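Local coordinates for protein epidermin leader peptide processing serine protease EpiP (Staphylococcus aureus subsp. aureus, PDB 3QFH) that probably cleaves the leader peptide from the precursor of the lantibiotic epidermin, acting as a subtilisin-like serine endopeptidase, at residues H137-K149 against S186-F200. Sequence-based numbering, arbitrary orientation.
Sequences HDDLKNNFSTDSK and SANGKLIGVAPNNKF
Asn143 reaches into the loop 186-200 and spends both hydrogens of its amide on backbone carbonyls there. Asn143 ND2 lies 2.7 Å from Ser186 O, on a lone pair of that carbonyl, and 2.8 Å from Pro196 O, which it meets from above the carbonyl plane; both acceptors lie in the plane of the amide. The side chain thus ties the last turn of helix 177-186 to the beta turn Ala195-Asn198, while a water lies 2.7 Å from Asn143 OD1. Asp139 grips the loop differently. With CG anti to its carbonyl carbon (chi1 -64°), its carboxylate takes the N-H groups of two successive residues, both arriving from above the carboxylate plane: Lys190 N bonds to Asp139 OD1 at 3.1 Å and Leu191 N to Asp139 OD2 at 3.0 Å. Tyr376 OH also bonds to OD2, and Asp139 O receives Asn188 N. Farther along, Phe144 turns an edge toward the face of Phe200 in an offset edge-to-face pair, planes at 70°, with Phe144 CD2 3.9 Å from Phe200 CZ. Beside the rings, Phe200 N donates to Asn143 O and Ser145 N to Phe200 O, a single bridge just where strand 200-204 begins. Beyond it, strand 149-150 runs parallel to strand 200-204 at the edge of the seven-stranded sheet of the subtilisin-like domain, while strand 367-370 packs against Asp139 and Leu191, and helix 382-400 against Ala195 and Asn198.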
# COMPACT_ATOMS: atom_id res chain seq x y z
N HIS A 137 9.84 5.94 17.55
CA HIS A 137 8.63 6.51 18.11
C HIS A 137 8.25 5.61 19.28
O HIS A 137 8.25 4.40 19.12
CB HIS A 137 7.50 6.50 17.08
CG HIS A 137 6.32 7.32 17.48
ND1 HIS A 137 5.50 6.97 18.53
CD2 HIS A 137 5.80 8.45 16.95
CE1 HIS A 137 4.54 7.87 18.65
NE2 HIS A 137 4.71 8.79 17.70
N ASP A 138 7.91 6.21 20.43
CA ASP A 138 7.56 5.44 21.64
C ASP A 138 6.44 4.39 21.44
O ASP A 138 6.47 3.33 22.03
CB ASP A 138 7.16 6.37 22.79
CG ASP A 138 8.34 7.15 23.38
OD1 ASP A 138 9.51 6.84 23.06
OD2 ASP A 138 8.09 8.07 24.18
N ASP A 139 5.45 4.70 20.60
CA ASP A 139 4.36 3.76 20.33
C ASP A 139 4.70 2.69 19.28
O ASP A 139 3.96 1.73 19.12
CB ASP A 139 3.11 4.50 19.89
CG ASP A 139 2.56 5.40 20.96
OD1 ASP A 139 3.11 5.41 22.09
OD2 ASP A 139 1.55 6.08 20.69
N LEU A 140 5.81 2.84 18.58
CA LEU A 140 6.15 1.89 17.51
C LEU A 140 7.42 1.09 17.73
O LEU A 140 7.60 0.09 17.07
CB LEU A 140 6.37 2.64 16.19
CG LEU A 140 5.25 3.54 15.68
CD1 LEU A 140 5.74 4.29 14.45
CD2 LEU A 140 4.02 2.70 15.36
N LYS A 141 8.29 1.53 18.63
CA LYS A 141 9.60 0.89 18.75
C LYS A 141 9.55 -0.58 19.13
O LYS A 141 10.38 -1.36 18.66
CB LYS A 141 10.52 1.68 19.70
CG LYS A 141 10.03 1.77 21.16
CD LYS A 141 10.89 2.74 21.99
CE LYS A 141 10.39 2.86 23.43
NZ LYS A 141 11.26 3.76 24.26
N ASN A 142 8.60 -1.00 19.96
CA ASN A 142 8.58 -2.41 20.34
C ASN A 142 8.15 -3.33 19.20
O ASN A 142 8.58 -4.49 19.15
CB ASN A 142 7.71 -2.64 21.58
CG ASN A 142 7.94 -4.03 22.18
OD1 ASN A 142 7.00 -4.80 22.38
ND2 ASN A 142 9.20 -4.37 22.39
N ASN A 143 7.34 -2.83 18.28
CA ASN A 143 6.84 -3.63 17.17
C ASN A 143 7.69 -3.55 15.89
O ASN A 143 7.56 -4.38 14.99
CB ASN A 143 5.36 -3.29 16.92
CG ASN A 143 4.45 -3.80 18.06
OD1 ASN A 143 4.86 -4.68 18.84
ND2 ASN A 143 3.23 -3.28 18.15
N PHE A 144 8.58 -2.57 15.84
CA PHE A 144 9.46 -2.38 14.72
C PHE A 144 10.40 -3.57 14.54
O PHE A 144 11.08 -3.94 15.47
CB PHE A 144 10.32 -1.13 14.91
CG PHE A 144 11.26 -0.88 13.77
CD1 PHE A 144 12.61 -1.15 13.90
CD2 PHE A 144 10.77 -0.45 12.54
CE1 PHE A 144 13.47 -0.94 12.83
CE2 PHE A 144 11.60 -0.26 11.47
CZ PHE A 144 12.97 -0.50 11.62
N SER A 145 10.44 -4.14 13.35
CA SER A 145 11.36 -5.25 13.08
C SER A 145 12.63 -4.74 12.40
O SER A 145 12.56 -3.94 11.45
CB SER A 145 10.70 -6.30 12.20
OG SER A 145 11.67 -7.22 11.71
N THR A 146 13.78 -5.22 12.86
CA THR A 146 15.05 -4.85 12.25
C THR A 146 15.26 -5.49 10.87
O THR A 146 16.26 -5.25 10.23
CB THR A 146 16.24 -5.16 13.16
OG1 THR A 146 16.27 -6.56 13.46
CG2 THR A 146 16.15 -4.33 14.45
N ASP A 147 14.31 -6.30 10.41
CA ASP A 147 14.37 -6.88 9.07
C ASP A 147 13.85 -5.86 8.05
O ASP A 147 13.81 -6.13 6.85
CB ASP A 147 13.57 -8.18 9.00
CG ASP A 147 14.18 -9.28 9.85
OD1 ASP A 147 15.41 -9.22 10.11
OD2 ASP A 147 13.44 -10.20 10.26
N SER A 148 13.44 -4.69 8.52
CA SER A 148 12.96 -3.64 7.63
C SER A 148 14.06 -3.28 6.63
O SER A 148 15.24 -3.26 6.98
CB SER A 148 12.52 -2.44 8.45
OG SER A 148 11.38 -2.74 9.23
N LYS A 149 13.68 -3.01 5.39
CA LYS A 149 14.68 -2.71 4.37
C LYS A 149 14.38 -1.48 3.51
O LYS A 149 13.24 -1.08 3.33
CB LYS A 149 14.85 -3.92 3.46
CG LYS A 149 15.30 -5.16 4.22
CD LYS A 149 15.37 -6.37 3.32
CE LYS A 149 15.79 -7.64 4.10
NZ LYS A 149 14.84 -8.05 5.20
N SER A 186 0.20 -0.95 14.02
CA SER A 186 1.01 -1.45 15.11
C SER A 186 1.26 -0.60 16.37
O SER A 186 2.05 -1.01 17.23
CB SER A 186 2.38 -1.76 14.49
OG SER A 186 2.27 -2.55 13.31
N ALA A 187 0.66 0.58 16.48
CA ALA A 187 0.90 1.41 17.66
C ALA A 187 0.50 0.64 18.92
O ALA A 187 -0.55 0.02 18.96
CB ALA A 187 0.11 2.73 17.59
N ASN A 188 1.36 0.66 19.92
CA ASN A 188 1.03 0.09 21.20
C ASN A 188 1.70 0.92 22.31
O ASN A 188 2.75 0.58 22.80
CB ASN A 188 1.44 -1.38 21.26
CG ASN A 188 0.90 -2.09 22.51
OD1 ASN A 188 0.14 -1.52 23.27
ND2 ASN A 188 1.29 -3.32 22.70
N GLY A 189 1.09 2.06 22.62
CA GLY A 189 1.57 2.99 23.66
C GLY A 189 0.41 3.90 24.04
O GLY A 189 -0.60 3.41 24.54
N LYS A 190 0.52 5.21 23.79
CA LYS A 190 -0.57 6.13 24.08
C LYS A 190 -1.65 5.87 23.04
O LYS A 190 -2.82 5.79 23.37
CB LYS A 190 -0.09 7.58 24.07
CG LYS A 190 0.94 7.86 25.19
CD LYS A 190 1.64 9.21 25.09
CE LYS A 190 0.76 10.36 25.57
NZ LYS A 190 -0.38 10.62 24.68
N LEU A 191 -1.22 5.70 21.79
CA LEU A 191 -2.11 5.34 20.70
C LEU A 191 -2.08 3.79 20.53
O LEU A 191 -1.03 3.16 20.76
CB LEU A 191 -1.63 5.97 19.41
CG LEU A 191 -2.65 6.08 18.30
CD1 LEU A 191 -3.46 7.37 18.57
CD2 LEU A 191 -1.98 6.16 16.92
N ILE A 192 -3.20 3.20 20.13
CA ILE A 192 -3.28 1.75 19.89
C ILE A 192 -3.68 1.44 18.44
O ILE A 192 -4.67 1.95 17.95
CB ILE A 192 -4.32 1.07 20.79
CG1 ILE A 192 -4.17 1.51 22.26
CG2 ILE A 192 -4.24 -0.43 20.63
CD1 ILE A 192 -2.86 1.19 22.86
N GLY A 193 -2.90 0.62 17.75
CA GLY A 193 -3.24 0.20 16.39
C GLY A 193 -4.17 -1.00 16.39
O GLY A 193 -4.62 -1.45 17.45
N VAL A 194 -4.45 -1.54 15.21
CA VAL A 194 -5.36 -2.68 15.10
C VAL A 194 -4.73 -3.94 15.64
O VAL A 194 -5.40 -4.72 16.28
CB VAL A 194 -5.84 -2.89 13.61
CG1 VAL A 194 -6.73 -4.15 13.48
CG2 VAL A 194 -6.57 -1.66 13.14
N ALA A 195 -3.43 -4.10 15.42
CA ALA A 195 -2.69 -5.29 15.81
C ALA A 195 -1.51 -4.91 16.69
O ALA A 195 -0.36 -4.97 16.25
CB ALA A 195 -2.21 -6.05 14.52
N PRO A 196 -1.77 -4.53 17.95
CA PRO A 196 -0.75 -4.01 18.86
C PRO A 196 0.37 -4.93 19.33
O PRO A 196 1.34 -4.44 19.90
CB PRO A 196 -1.56 -3.52 20.07
CG PRO A 196 -2.85 -4.24 20.00
CD PRO A 196 -3.11 -4.54 18.57
N ASN A 197 0.25 -6.24 19.09
CA ASN A 197 1.28 -7.20 19.49
C ASN A 197 2.04 -7.82 18.30
O ASN A 197 2.94 -8.61 18.49
CB ASN A 197 0.65 -8.31 20.33
CG ASN A 197 -0.08 -7.77 21.57
OD1 ASN A 197 0.29 -6.74 22.13
ND2 ASN A 197 -1.13 -8.48 21.98
N ASN A 198 1.67 -7.45 17.09
CA ASN A 198 2.35 -7.93 15.89
C ASN A 198 3.51 -7.03 15.50
O ASN A 198 3.46 -5.80 15.64
CB ASN A 198 1.39 -8.03 14.68
CG ASN A 198 0.38 -9.15 14.82
OD1 ASN A 198 -0.62 -9.02 15.53
ND2 ASN A 198 0.62 -10.27 14.13
N LYS A 199 4.56 -7.64 14.98
CA LYS A 199 5.70 -6.89 14.49
C LYS A 199 5.37 -6.43 13.08
O LYS A 199 4.64 -7.12 12.34
CB LYS A 199 6.97 -7.75 14.43
CG LYS A 199 7.36 -8.46 15.71
CD LYS A 199 7.56 -7.49 16.86
CE LYS A 199 7.90 -8.24 18.15
NZ LYS A 199 8.04 -7.35 19.34
N PHE A 200 5.89 -5.26 12.72
CA PHE A 200 5.74 -4.75 11.38
C PHE A 200 7.13 -4.56 10.82
O PHE A 200 8.12 -4.37 11.55
CB PHE A 200 4.91 -3.47 11.33
CG PHE A 200 5.62 -2.24 11.83
CD1 PHE A 200 6.24 -1.38 10.94
CD2 PHE A 200 5.65 -1.94 13.19
CE1 PHE A 200 6.88 -0.25 11.39
CE2 PHE A 200 6.28 -0.80 13.65
CZ PHE A 200 6.90 0.04 12.75
O HOH W 1 4.32 -4.10 21.42